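Local atomic coordinates of putative thioesterase II (Thermobifida fusca, PDB entry 3BBJ), a protein that probably hydrolyses thioesters such as acyl-CoA, as expected of a putative thioesterase that carries two hotdog-type domains in one chain. Residues Arg47-Glu52 with Val90-Phe95; His55-Ser60 with Thr108-Pro113; Leu224-Glu229 with Arg257-Ala262. One frame throughout, in Å; residues are numbered along the deposited sequence.

Contact 1 (Arg47-Glu52 with Val90-Phe95); sequences RSALAE and VQTTLF
Ser48 and Thr92 join helix 38-51 to strand 88-96 through a hydroxyl pair, with Ala49 and Val90 packed beside it. Thr92 leaves the strand toward the helix, and its CB already lies 3.5 Å from Ser48 OG. From there the two branches part. OG1, placed anti to the backbone N (chi1 177°), gives its hydrogen to Ser48 OG at 2.7 Å, while the methyl CG2 stays near that same Ser48 OG and only reaches the edge of contact with Ala49 CB, at 4.5 Å. Ser48 OG is held between backbone N and carbonyl carbon (chi1 60°) and bonds in turn to Leu45 O one helical turn back, a relay that ties the strand hydroxyl to the helix backbone and satisfies both oxygens in a buried place. A valine at Thr92 would keep the bulk but would probably leave Ser48 OG without its donor from the strand and put a methyl against that hydroxyl. Val90 completes the apolar part: its CB is 4.0 Å from Ala49 CB, CG2 reaches Ala49 O at 3.7 Å, and CG1 sits against Ala49 CA and also touches Glu52 CB at 4.2 Å. Glu52 then bends off, its OE2 bonding to Tyr22 OH. The axes of the short segments pass 8.2 Å apart at 143°, consistent with the mere methyl of Ala49 between them. This is the hotdog layout, a long helix wrapped by an antiparallel sheet; Thr92 also touches Leu45 on the helix, Ile76 on strand 72-82 and Leu106 on strand 99-109, the two strands that flank its own.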
ATOM      1  N   ARG A  47       6.774 -17.228   0.237  1.00 47.97           N
ATOM      2  CA  ARG A  47       7.592 -18.384  -0.150  1.00 50.21           C
ATOM      3  C   ARG A  47       7.079 -19.059  -1.407  1.00 51.07           C
ATOM      4  O   ARG A  47       7.854 -19.445  -2.279  1.00 52.29           O
ATOM      5  CB  ARG A  47       7.652 -19.428   0.978  1.00 51.77           C
ATOM      6  CG  ARG A  47       8.648 -19.087   2.050  1.00 55.25           C
ATOM      7  CD  ARG A  47       9.144 -20.309   2.807  1.00 63.15           C
ATOM      8  NE  ARG A  47      10.491 -20.066   3.320  1.00 65.78           N
ATOM      9  CZ  ARG A  47      10.785 -19.426   4.450  1.00 71.08           C
ATOM     10  NH1 ARG A  47       9.835 -18.943   5.236  1.00 78.25           N
ATOM     11  NH2 ARG A  47      12.058 -19.259   4.797  1.00 77.73           N
ATOM     12  N   SER A  48       5.763 -19.214  -1.477  1.00 52.64           N
ATOM     13  CA  SER A  48       5.130 -19.808  -2.630  1.00 53.98           C
ATOM     14  C   SER A  48       5.406 -19.001  -3.886  1.00 53.86           C
ATOM     15  O   SER A  48       5.629 -19.561  -4.958  1.00 55.16           O
ATOM     16  CB  SER A  48       3.618 -19.899  -2.406  1.00 55.32           C
ATOM     17  OG  SER A  48       3.039 -18.620  -2.200  1.00 54.02           O
ATOM     18  N   ALA A  49       5.390 -17.683  -3.749  1.00 52.66           N
ATOM     19  CA  ALA A  49       5.533 -16.798  -4.893  1.00 51.65           C
ATOM     20  C   ALA A  49       6.938 -16.802  -5.459  1.00 51.00           C
ATOM     21  O   ALA A  49       7.123 -16.813  -6.674  1.00 52.88           O
ATOM     22  CB  ALA A  49       5.114 -15.392  -4.525  1.00 51.04           C
ATOM     23  N   LEU A  50       7.931 -16.773  -4.587  1.00 51.42           N
ATOM     24  CA  LEU A  50       9.324 -16.767  -5.034  1.00 52.14           C
ATOM     25  C   LEU A  50       9.748 -18.130  -5.586  1.00 52.89           C
ATOM     26  O   LEU A  50      10.685 -18.212  -6.373  1.00 51.63           O
ATOM     27  CB  LEU A  50      10.254 -16.363  -3.885  1.00 53.94           C
ATOM     28  CG  LEU A  50      10.048 -14.969  -3.295  1.00 50.11           C
ATOM     29  CD1 LEU A  50      10.866 -14.814  -2.018  1.00 48.52           C
ATOM     30  CD2 LEU A  50      10.423 -13.938  -4.314  1.00 43.63           C
ATOM     31  N   ALA A  51       9.077 -19.195  -5.146  1.00 54.05           N
ATOM     32  CA  ALA A  51       9.319 -20.531  -5.689  1.00 54.10           C
ATOM     33  C   ALA A  51       8.895 -20.571  -7.158  1.00 55.07           C
ATOM     34  O   ALA A  51       9.485 -21.297  -7.969  1.00 55.63           O
ATOM     35  CB  ALA A  51       8.574 -21.590  -4.889  1.00 53.16           C
ATOM     36  N   GLU A  52       7.891 -19.769  -7.502  1.00 56.47           N
ATOM     37  CA  GLU A  52       7.363 -19.712  -8.866  1.00 57.46           C
ATOM     38  C   GLU A  52       8.038 -18.670  -9.752  1.00 57.56           C
ATOM     39  O   GLU A  52       7.686 -18.538 -10.923  1.00 57.98           O
ATOM     40  CB  GLU A  52       5.856 -19.438  -8.812  1.00 57.37           C
ATOM     41  CG  GLU A  52       5.061 -20.580  -8.164  1.00 62.04           C
ATOM     42  CD  GLU A  52       4.948 -21.815  -9.058  1.00 64.59           C
ATOM     43  OE1 GLU A  52       4.473 -21.669 -10.207  1.00 60.83           O
ATOM     44  OE2 GLU A  52       5.324 -22.926  -8.608  1.00 66.54           O
ATOM     45  N   VAL A  90       3.538 -12.581  -9.388  1.00 48.45           N
ATOM     46  CA  VAL A  90       2.878 -13.826  -8.997  1.00 47.20           C
ATOM     47  C   VAL A  90       1.696 -13.582  -8.035  1.00 47.66           C
ATOM     48  O   VAL A  90       1.794 -12.841  -7.056  1.00 47.61           O
ATOM     49  CB  VAL A  90       3.909 -14.827  -8.318  1.00 48.72           C
ATOM     50  CG1 VAL A  90       3.276 -16.226  -8.053  1.00 43.22           C
ATOM     51  CG2 VAL A  90       5.180 -14.968  -9.169  1.00 41.06           C
ATOM     52  N   GLN A  91       0.570 -14.208  -8.348  1.00 48.53           N
ATOM     53  CA  GLN A  91      -0.602 -14.219  -7.481  1.00 49.96           C
ATOM     54  C   GLN A  91      -0.590 -15.534  -6.696  1.00 50.19           C
ATOM     55  O   GLN A  91      -0.342 -16.623  -7.253  1.00 46.18           O
ATOM     56  CB  GLN A  91      -1.858 -14.093  -8.326  1.00 50.36           C
ATOM     57  CG  GLN A  91      -3.183 -14.097  -7.616  1.00 54.17           C
ATOM     58  CD  GLN A  91      -4.322 -13.810  -8.595  1.00 57.69           C
ATOM     59  OE1 GLN A  91      -5.117 -14.696  -8.926  1.00 71.40           O
ATOM     60  NE2 GLN A  91      -4.364 -12.581  -9.111  1.00 67.69           N
ATOM     61  N   THR A  92      -0.827 -15.420  -5.395  1.00 51.16           N
ATOM     62  CA  THR A  92      -0.784 -16.563  -4.499  1.00 52.30           C
ATOM     63  C   THR A  92      -1.952 -16.434  -3.522  1.00 52.76           C
ATOM     64  O   THR A  92      -2.179 -15.356  -2.937  1.00 52.40           O
ATOM     65  CB  THR A  92       0.580 -16.639  -3.770  1.00 52.12           C
ATOM     66  OG1 THR A  92       0.590 -17.732  -2.843  1.00 56.40           O
ATOM     67  CG2 THR A  92       0.895 -15.326  -3.033  1.00 48.57           C
ATOM     68  N   THR A  93      -2.720 -17.518  -3.394  1.00 52.50           N
ATOM     69  CA  THR A  93      -3.906 -17.535  -2.544  1.00 51.51           C
ATOM     70  C   THR A  93      -3.864 -18.714  -1.554  1.00 51.87           C
ATOM     71  O   THR A  93      -3.544 -19.858  -1.928  1.00 50.94           O
ATOM     72  CB  THR A  93      -5.174 -17.618  -3.403  1.00 50.77           C
ATOM     73  OG1 THR A  93      -5.113 -16.629  -4.444  1.00 53.53           O
ATOM     74  CG2 THR A  93      -6.445 -17.417  -2.551  1.00 46.64           C
ATOM     75  N   LEU A  94      -4.200 -18.420  -0.293  1.00 51.79           N
ATOM     76  CA  LEU A  94      -4.206 -19.425   0.772  1.00 50.81           C
ATOM     77  C   LEU A  94      -5.617 -19.916   1.044  1.00 51.47           C
ATOM     78  O   LEU A  94      -6.536 -19.110   1.216  1.00 48.12           O
ATOM     79  CB  LEU A  94      -3.623 -18.854   2.055  1.00 50.29           C
ATOM     80  CG  LEU A  94      -3.543 -19.781   3.259  1.00 50.69           C
ATOM     81  CD1 LEU A  94      -2.626 -20.971   2.954  1.00 48.39           C
ATOM     82  CD2 LEU A  94      -3.043 -18.995   4.481  1.00 48.77           C
ATOM     83  N   PHE A  95      -5.758 -21.248   1.088  1.00 53.39           N
ATOM     84  CA  PHE A  95      -7.030 -21.913   1.355  1.00 54.28           C
ATOM     85  C   PHE A  95      -6.945 -22.774   2.599  1.00 55.59           C
ATOM     86  O   PHE A  95      -5.902 -23.339   2.914  1.00 55.38           O
ATOM     87  CB  PHE A  95      -7.405 -22.817   0.201  1.00 52.96           C
ATOM     88  CG  PHE A  95      -7.626 -22.102  -1.079  1.00 49.55           C
ATOM     89  CD1 PHE A  95      -6.552 -21.757  -1.886  1.00 49.72           C
ATOM     90  CD2 PHE A  95      -8.905 -21.803  -1.505  1.00 48.27           C
ATOM     91  CE1 PHE A  95      -6.762 -21.092  -3.099  1.00 53.42           C
ATOM     92  CE2 PHE A  95      -9.120 -21.141  -2.728  1.00 51.17           C
ATOM     93  CZ  PHE A  95      -8.047 -20.786  -3.519  1.00 47.64           C
TER

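Contact 2 (His55-Ser60 with Thr108-Pro113); sequences HLHAVS and TATLDP
His57 N bonds to Ala109 O at 2.8 Å, and Ala109 N returns the bond to His57 O at 2.9 Å. His57 and Ala109 thus form an antiparallel hydrogen-bonded pair, followed by Ala58 with Thr108 as a non-hydrogen-bonded one. Beyond the paired residues the His57 imidazole takes over as acceptor for the 108-113 backbone: its CG is anti to the carbonyl carbon (chi1 -49°), which carries ND1 out to Leu111 N. ND1 accepts that hydrogen at 3.0 Å with an N-H...N angle of 163°, the donor lying only 5° out of the ring plane. Leu56 CB covers one face of the same ring, over its centre. These residues join strand 57-65 to strand 99-109 of the N-terminal hotdog domain, and just beyond, Val59 and Ser60 both face Ala107 in a classic beta bulge. On the side of Ala109, Val59 CG2 meets both Ala109 CB and, at 3.8 Å, Leu111 CD2; Trp246 of the second subunit packs on Ala109 and Leu111. Toward the start of 55-60, Thr110 OG1 takes the hydrogen of Leu56 N at 3.1 Å and sits at the edge of the His55 ring. His55 lays its CB against the Ala109 backbone, 3.5 Å from Ala109 C, while its NE2 bonds to Gly84 O. Thr108 OG1 comes within 3.6 Å of His55 CB but has its polar partners in Ser53 OG and Thr88 O.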
ATOM      1  N   HIS A  55      13.023 -14.401 -10.272  1.00 56.58           N
ATOM      2  CA  HIS A  55      13.694 -13.347  -9.528  1.00 53.82           C
ATOM      3  C   HIS A  55      13.722 -13.693  -8.049  1.00 52.49           C
ATOM      4  O   HIS A  55      12.875 -14.446  -7.557  1.00 50.61           O
ATOM      5  CB  HIS A  55      12.992 -12.025  -9.766  1.00 54.40           C
ATOM      6  CG  HIS A  55      12.927 -11.643 -11.209  1.00 53.77           C
ATOM      7  ND1 HIS A  55      14.041 -11.284 -11.932  1.00 58.45           N
ATOM      8  CD2 HIS A  55      11.881 -11.563 -12.062  1.00 57.23           C
ATOM      9  CE1 HIS A  55      13.682 -11.000 -13.172  1.00 58.20           C
ATOM     10  NE2 HIS A  55      12.374 -11.161 -13.278  1.00 57.87           N
ATOM     11  N   LEU A  56      14.685 -13.115  -7.341  1.00 51.60           N
ATOM     12  CA  LEU A  56      14.982 -13.520  -5.973  1.00 51.51           C
ATOM     13  C   LEU A  56      14.143 -12.877  -4.873  1.00 50.08           C
ATOM     14  O   LEU A  56      13.986 -13.484  -3.812  1.00 48.22           O
ATOM     15  CB  LEU A  56      16.467 -13.280  -5.666  1.00 50.75           C
ATOM     16  CG  LEU A  56      17.467 -14.083  -6.507  1.00 55.65           C
ATOM     17  CD1 LEU A  56      18.901 -13.871  -5.992  1.00 51.45           C
ATOM     18  CD2 LEU A  56      17.126 -15.583  -6.520  1.00 54.77           C
ATOM     19  N   HIS A  57      13.599 -11.680  -5.125  1.00 50.02           N
ATOM     20  CA  HIS A  57      12.989 -10.867  -4.050  1.00 49.14           C
ATOM     21  C   HIS A  57      11.597 -10.378  -4.294  1.00 47.94           C
ATOM     22  O   HIS A  57      11.227 -10.073  -5.416  1.00 48.21           O
ATOM     23  CB  HIS A  57      13.839  -9.621  -3.792  1.00 48.97           C
ATOM     24  CG  HIS A  57      15.283  -9.925  -3.625  1.00 48.55           C
ATOM     25  ND1 HIS A  57      16.255  -9.378  -4.429  1.00 53.69           N
ATOM     26  CD2 HIS A  57      15.915 -10.783  -2.795  1.00 44.16           C
ATOM     27  CE1 HIS A  57      17.436  -9.853  -4.073  1.00 49.71           C
ATOM     28  NE2 HIS A  57      17.256 -10.710  -3.085  1.00 51.59           N
ATOM     29  N   ALA A  58      10.866 -10.246  -3.195  1.00 48.42           N
ATOM     30  CA  ALA A  58       9.503  -9.717  -3.182  1.00 48.57           C
ATOM     31  C   ALA A  58       9.603  -8.208  -2.965  1.00 49.32           C
ATOM     32  O   ALA A  58       9.765  -7.744  -1.826  1.00 51.05           O
ATOM     33  CB  ALA A  58       8.716 -10.367  -2.066  1.00 45.36           C
ATOM     34  N   VAL A  59       9.523  -7.448  -4.058  1.00 49.18           N
ATOM     35  CA  VAL A  59       9.756  -5.998  -4.009  1.00 49.35           C
ATOM     36  C   VAL A  59       8.510  -5.191  -3.663  1.00 48.24           C
ATOM     37  O   VAL A  59       8.614  -4.190  -2.942  1.00 46.26           O
ATOM     38  CB  VAL A  59      10.458  -5.499  -5.289  1.00 49.91           C
ATOM     39  CG1 VAL A  59      10.469  -3.988  -5.347  1.00 50.29           C
ATOM     40  CG2 VAL A  59      11.906  -6.051  -5.307  1.00 51.06           C
ATOM     41  N   SER A  60       7.347  -5.609  -4.173  1.00 47.47           N
ATOM     42  CA  SER A  60       6.066  -5.051  -3.713  1.00 49.21           C
ATOM     43  C   SER A  60       5.088  -6.187  -3.541  1.00 48.18           C
ATOM     44  O   SER A  60       4.869  -6.962  -4.464  1.00 47.87           O
ATOM     45  CB  SER A  60       5.473  -4.025  -4.680  1.00 48.97           C
ATOM     46  OG  SER A  60       6.435  -3.055  -5.029  1.00 56.07           O
ATOM     47  N   THR A 108       7.964  -9.414  -7.986  1.00 48.50           N
ATOM     48  CA  THR A 108       9.285  -9.929  -7.635  1.00 50.09           C
ATOM     49  C   THR A 108      10.303  -9.415  -8.630  1.00 51.40           C
ATOM     50  O   THR A 108      10.011  -9.264  -9.822  1.00 51.55           O
ATOM     51  CB  THR A 108       9.361 -11.478  -7.591  1.00 49.36           C
ATOM     52  OG1 THR A 108       9.533 -11.990  -8.912  1.00 51.23           O
ATOM     53  CG2 THR A 108       8.098 -12.091  -6.944  1.00 48.87           C
ATOM     54  N   ALA A 109      11.488  -9.128  -8.110  1.00 51.99           N
ATOM     55  CA  ALA A 109      12.615  -8.653  -8.902  1.00 51.72           C
ATOM     56  C   ALA A 109      13.881  -9.075  -8.140  1.00 51.99           C
ATOM     57  O   ALA A 109      13.788  -9.726  -7.110  1.00 51.17           O
ATOM     58  CB  ALA A 109      12.555  -7.148  -9.072  1.00 49.74           C
ATOM     59  N   THR A 110      15.050  -8.729  -8.656  1.00 52.58           N
ATOM     60  CA  THR A 110      16.300  -9.053  -7.989  1.00 53.09           C
ATOM     61  C   THR A 110      17.017  -7.757  -7.708  1.00 52.78           C
ATOM     62  O   THR A 110      17.495  -7.118  -8.612  1.00 53.46           O
ATOM     63  CB  THR A 110      17.184  -9.989  -8.855  1.00 53.86           C
ATOM     64  OG1 THR A 110      16.467 -11.208  -9.092  1.00 56.94           O
ATOM     65  CG2 THR A 110      18.534 -10.308  -8.153  1.00 49.24           C
ATOM     66  N   LEU A 111      17.072  -7.370  -6.445  1.00 53.90           N
ATOM     67  CA  LEU A 111      17.743  -6.149  -6.051  1.00 54.03           C
ATOM     68  C   LEU A 111      19.247  -6.362  -5.934  1.00 55.54           C
ATOM     69  O   LEU A 111      19.706  -7.474  -5.689  1.00 57.03           O
ATOM     70  CB  LEU A 111      17.225  -5.674  -4.701  1.00 53.05           C
ATOM     71  CG  LEU A 111      15.739  -5.338  -4.575  1.00 49.25           C
ATOM     72  CD1 LEU A 111      15.482  -4.795  -3.172  1.00 36.28           C
ATOM     73  CD2 LEU A 111      15.339  -4.355  -5.655  1.00 43.35           C
ATOM     74  N   ASP A 112      19.990  -5.271  -6.078  1.00 55.95           N
ATOM     75  CA  ASP A 112      21.427  -5.262  -5.919  1.00 56.41           C
ATOM     76  C   ASP A 112      21.683  -5.057  -4.425  1.00 56.70           C
ATOM     77  O   ASP A 112      21.351  -4.001  -3.896  1.00 56.82           O
ATOM     78  CB  ASP A 112      22.031  -4.125  -6.771  1.00 55.65           C
ATOM     79  CG  ASP A 112      23.520  -3.898  -6.520  1.00 56.28           C
ATOM     80  OD1 ASP A 112      24.153  -4.661  -5.762  1.00 54.05           O
ATOM     81  OD2 ASP A 112      24.058  -2.920  -7.090  1.00 55.61           O
ATOM     82  N   PRO A 113      22.295  -6.049  -3.747  1.00 57.07           N
ATOM     83  CA  PRO A 113      22.567  -5.871  -2.322  1.00 56.92           C
ATOM     84  C   PRO A 113      23.577  -4.785  -1.982  1.00 56.56           C
ATOM     85  O   PRO A 113      23.645  -4.387  -0.820  1.00 55.58           O
ATOM     86  CB  PRO A 113      23.065  -7.245  -1.863  1.00 56.62           C
ATOM     87  CG  PRO A 113      23.506  -7.941  -3.087  1.00 59.27           C
ATOM     88  CD  PRO A 113      22.747  -7.361  -4.245  1.00 58.68           C
TER

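Contact 3 (Leu224-Glu229 with Arg257-Ala262); sequences LRAIPE and RGRLVA
The guanidinium of Arg259 stands between Ala226 and Arg257: Ala226 CB lies over one face, 3.8 Å from Arg259 NH2, and Arg257 NH1 lies over the opposite face, offset toward the rim. With its faces so placed, the group turns its edge to the loop and offers two N-H groups to Ile227 O. The bond from Arg259 NH1 to Ile227 O is 3.2 Å long and nearly in the guanidinium plane, though it meets the oxygen from well above the carbonyl plane; the second, from Arg259 NH2, is weak. A bend at chi3 (66°) brings the end of the arginine round to this edge-on position. NH1 also makes a salt bridge with Asp255 OD2. Arg257 lies beside it, with Arg259 CD over one face of its guanidinium. The Arg257 guanidinium and Glu229 carboxylate planes are 15° apart, but Arg257 NH1 and Glu229 OE1, at 4.1 Å, are too far for a salt bridge.

Deeper in, Val261 is the main apolar side chain. Its CG1, anti to the carbonyl carbon, meets Pro228 CB at 3.6 Å, and Ala226 CB more loosely. Val261 O accepts from Arg225 N at 2.9 Å. Here, in the C-terminal hotdog domain, the loop after strand 217-224 meets the start of strand 260-269: Leu224 and Ala262 form an antiparallel non-hydrogen-bonded pair, and Val261 and Ala262 face Leu253 in a classic beta bulge. The Arg225 side chain folds off to a hydrogen bond with Gln263, a salt bridge to Asp248 and a hydrogen bond to Leu241 O, the last two of the second subunit.

Asp255 thus probably balances Arg259, Glu229 adding at most a weaker, longer-range attraction for Arg257; the inner end has backbone and apolar contacts across the segments, while the Arg225 charge goes to the subunit interface.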
ATOM      1  N   LEU A 224       9.963  -3.799  -0.322  1.00 46.41           N
ATOM      2  CA  LEU A 224      11.347  -4.104   0.044  1.00 46.39           C
ATOM      3  C   LEU A 224      12.215  -3.101  -0.685  1.00 46.34           C
ATOM      4  O   LEU A 224      12.168  -3.056  -1.906  1.00 45.32           O
ATOM      5  CB  LEU A 224      11.737  -5.506  -0.419  1.00 47.02           C
ATOM      6  CG  LEU A 224      13.163  -5.951  -0.085  1.00 46.93           C
ATOM      7  CD1 LEU A 224      13.360  -5.996   1.430  1.00 40.17           C
ATOM      8  CD2 LEU A 224      13.454  -7.300  -0.726  1.00 47.02           C
ATOM      9  N   ARG A 225      13.028  -2.339   0.056  1.00 47.48           N
ATOM     10  CA  ARG A 225      13.798  -1.227  -0.495  1.00 47.21           C
ATOM     11  C   ARG A 225      15.314  -1.431  -0.590  1.00 49.00           C
ATOM     12  O   ARG A 225      15.992  -0.758  -1.376  1.00 49.25           O
ATOM     13  CB  ARG A 225      13.530   0.013   0.353  1.00 46.68           C
ATOM     14  CG  ARG A 225      12.035   0.428   0.437  1.00 45.43           C
ATOM     15  CD  ARG A 225      11.357   0.462  -0.923  1.00 43.22           C
ATOM     16  NE  ARG A 225      12.152   1.190  -1.927  1.00 46.07           N
ATOM     17  CZ  ARG A 225      12.215   2.519  -2.046  1.00 45.55           C
ATOM     18  NH1 ARG A 225      11.542   3.319  -1.225  1.00 42.67           N
ATOM     19  NH2 ARG A 225      12.960   3.057  -3.003  1.00 48.23           N
ATOM     20  N   ALA A 226      15.832  -2.319   0.253  1.00 49.75           N
ATOM     21  CA  ALA A 226      17.247  -2.679   0.307  1.00 48.41           C
ATOM     22  C   ALA A 226      17.320  -4.079   0.897  1.00 48.90           C
ATOM     23  O   ALA A 226      16.376  -4.535   1.551  1.00 48.93           O
ATOM     24  CB  ALA A 226      18.015  -1.712   1.191  1.00 47.21           C
ATOM     25  N   ILE A 227      18.428  -4.768   0.634  1.00 49.30           N
ATOM     26  CA  ILE A 227      18.665  -6.101   1.139  1.00 49.02           C
ATOM     27  C   ILE A 227      19.335  -5.947   2.501  1.00 51.65           C
ATOM     28  O   ILE A 227      20.457  -5.445   2.576  1.00 52.74           O
ATOM     29  CB  ILE A 227      19.597  -6.893   0.200  1.00 50.24           C
ATOM     30  CG1 ILE A 227      18.975  -7.033  -1.207  1.00 48.82           C
ATOM     31  CG2 ILE A 227      19.932  -8.256   0.805  1.00 45.71           C
ATOM     32  CD1 ILE A 227      17.696  -7.874  -1.287  1.00 51.03           C
ATOM     33  N   PRO A 228      18.660  -6.382   3.587  1.00 52.91           N
ATOM     34  CA  PRO A 228      19.241  -6.199   4.897  1.00 53.90           C
ATOM     35  C   PRO A 228      20.226  -7.304   5.252  1.00 55.32           C
ATOM     36  O   PRO A 228      20.104  -8.449   4.782  1.00 52.99           O
ATOM     37  CB  PRO A 228      18.036  -6.303   5.830  1.00 54.50           C
ATOM     38  CG  PRO A 228      17.158  -7.267   5.164  1.00 55.49           C
ATOM     39  CD  PRO A 228      17.363  -7.077   3.666  1.00 52.85           C
ATOM     40  N   GLU A 229      21.195  -6.956   6.088  1.00 57.01           N
ATOM     41  CA  GLU A 229      22.077  -7.964   6.651  1.00 58.58           C
ATOM     42  C   GLU A 229      21.337  -8.500   7.888  1.00 56.56           C
ATOM     43  O   GLU A 229      20.532  -7.781   8.477  1.00 54.20           O
ATOM     44  CB  GLU A 229      23.449  -7.369   7.016  1.00 61.45           C
ATOM     45  CG  GLU A 229      24.643  -8.286   6.728  1.00 68.90           C
ATOM     46  CD  GLU A 229      24.807  -8.630   5.239  1.00 75.10           C
ATOM     47  OE1 GLU A 229      25.009  -7.698   4.432  1.00 80.96           O
ATOM     48  OE2 GLU A 229      24.760  -9.831   4.878  1.00 76.10           O
ATOM     49  N   ARG A 257      22.477  -1.127  10.097  1.00 59.43           N
ATOM     50  CA  ARG A 257      23.263  -0.036   9.506  1.00 60.00           C
ATOM     51  C   ARG A 257      22.479   1.235   9.286  1.00 58.14           C
ATOM     52  O   ARG A 257      23.031   2.214   8.799  1.00 59.14           O
ATOM     53  CB  ARG A 257      23.845  -0.490   8.164  1.00 61.24           C
ATOM     54  CG  ARG A 257      24.709  -1.736   8.287  1.00 65.14           C
ATOM     55  CD  ARG A 257      24.698  -2.564   7.026  1.00 68.38           C
ATOM     56  NE  ARG A 257      25.251  -1.827   5.896  1.00 72.65           N
ATOM     57  CZ  ARG A 257      25.408  -2.333   4.678  1.00 71.81           C
ATOM     58  NH1 ARG A 257      25.057  -3.601   4.418  1.00 67.77           N
ATOM     59  NH2 ARG A 257      25.919  -1.566   3.721  1.00 69.51           N
ATOM     60  N   GLY A 258      21.197   1.226   9.638  1.00 56.37           N
ATOM     61  CA  GLY A 258      20.333   2.385   9.429  1.00 54.65           C
ATOM     62  C   GLY A 258      19.782   2.511   8.013  1.00 52.89           C
ATOM     63  O   GLY A 258      19.337   3.592   7.609  1.00 52.27           O
ATOM     64  N   ARG A 259      19.799   1.409   7.261  1.00 50.92           N
ATOM     65  CA  ARG A 259      19.304   1.406   5.886  1.00 49.90           C
ATOM     66  C   ARG A 259      17.850   1.001   5.861  1.00 47.77           C
ATOM     67  O   ARG A 259      17.482  -0.047   6.395  1.00 46.75           O
ATOM     68  CB  ARG A 259      20.133   0.455   5.028  1.00 51.83           C
ATOM     69  CG  ARG A 259      21.589   0.942   4.853  1.00 55.45           C
ATOM     70  CD  ARG A 259      22.563  -0.188   4.520  1.00 65.56           C
ATOM     71  NE  ARG A 259      22.344  -0.810   3.209  1.00 64.24           N
ATOM     72  CZ  ARG A 259      21.807  -2.011   2.988  1.00 65.13           C
ATOM     73  NH1 ARG A 259      21.395  -2.775   3.979  1.00 61.11           N
ATOM     74  NH2 ARG A 259      21.680  -2.454   1.742  1.00 70.95           N
ATOM     75  N   LEU A 260      17.015   1.844   5.277  1.00 45.02           N
ATOM     76  CA  LEU A 260      15.600   1.533   5.146  1.00 44.66           C
ATOM     77  C   LEU A 260      15.460   0.260   4.296  1.00 43.44           C
ATOM     78  O   LEU A 260      15.953   0.205   3.165  1.00 43.24           O
ATOM     79  CB  LEU A 260      14.847   2.706   4.501  1.00 42.07           C
ATOM     80  CG  LEU A 260      13.346   2.545   4.240  1.00 45.58           C
ATOM     81  CD1 LEU A 260      12.551   2.461   5.578  1.00 42.56           C
ATOM     82  CD2 LEU A 260      12.795   3.667   3.305  1.00 44.31           C
ATOM     83  N   VAL A 261      14.799  -0.750   4.849  1.00 41.90           N
ATOM     84  CA  VAL A 261      14.599  -2.019   4.145  1.00 42.68           C
ATOM     85  C   VAL A 261      13.129  -2.333   3.821  1.00 43.22           C
ATOM     86  O   VAL A 261      12.873  -3.014   2.851  1.00 43.08           O
ATOM     87  CB  VAL A 261      15.225  -3.233   4.929  1.00 42.74           C
ATOM     88  CG1 VAL A 261      16.732  -3.082   5.061  1.00 40.94           C
ATOM     89  CG2 VAL A 261      14.600  -3.368   6.303  1.00 47.57           C
ATOM     90  N   ALA A 262      12.187  -1.861   4.638  1.00 44.16           N
ATOM     91  CA  ALA A 262      10.734  -2.130   4.450  1.00 44.78           C
ATOM     92  C   ALA A 262       9.871  -0.904   4.740  1.00 46.11           C
ATOM     93  O   ALA A 262      10.141  -0.171   5.687  1.00 47.56           O
ATOM     94  CB  ALA A 262      10.265  -3.269   5.358  1.00 40.68           C
TER

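Overall arrangement
Contact 1 is the buried one, a helix laid on strand 88-96 with small side chains and a hydroxyl pair, and reaches the second subunit only through Gln91. Contacts 2 and 3 are partly buried, join strand ends and their adjoining loops, and reach that subunit through more residues. Contacts 1 and 2 belong to the N-terminal hotdog unit, Leu50 on the helix packing against the backbone of Leu56-Ala58. Contact 3 lies in the C-terminal unit yet joins contact 2 directly: Val59 O and Leu224 N are a probable hydrogen bond, and Ile227 packs on His57. Imidazole and backbone bonds dominate contact 2; contact 3 adds arginine bonding to a backbone carbonyl to its backbone and apolar contacts.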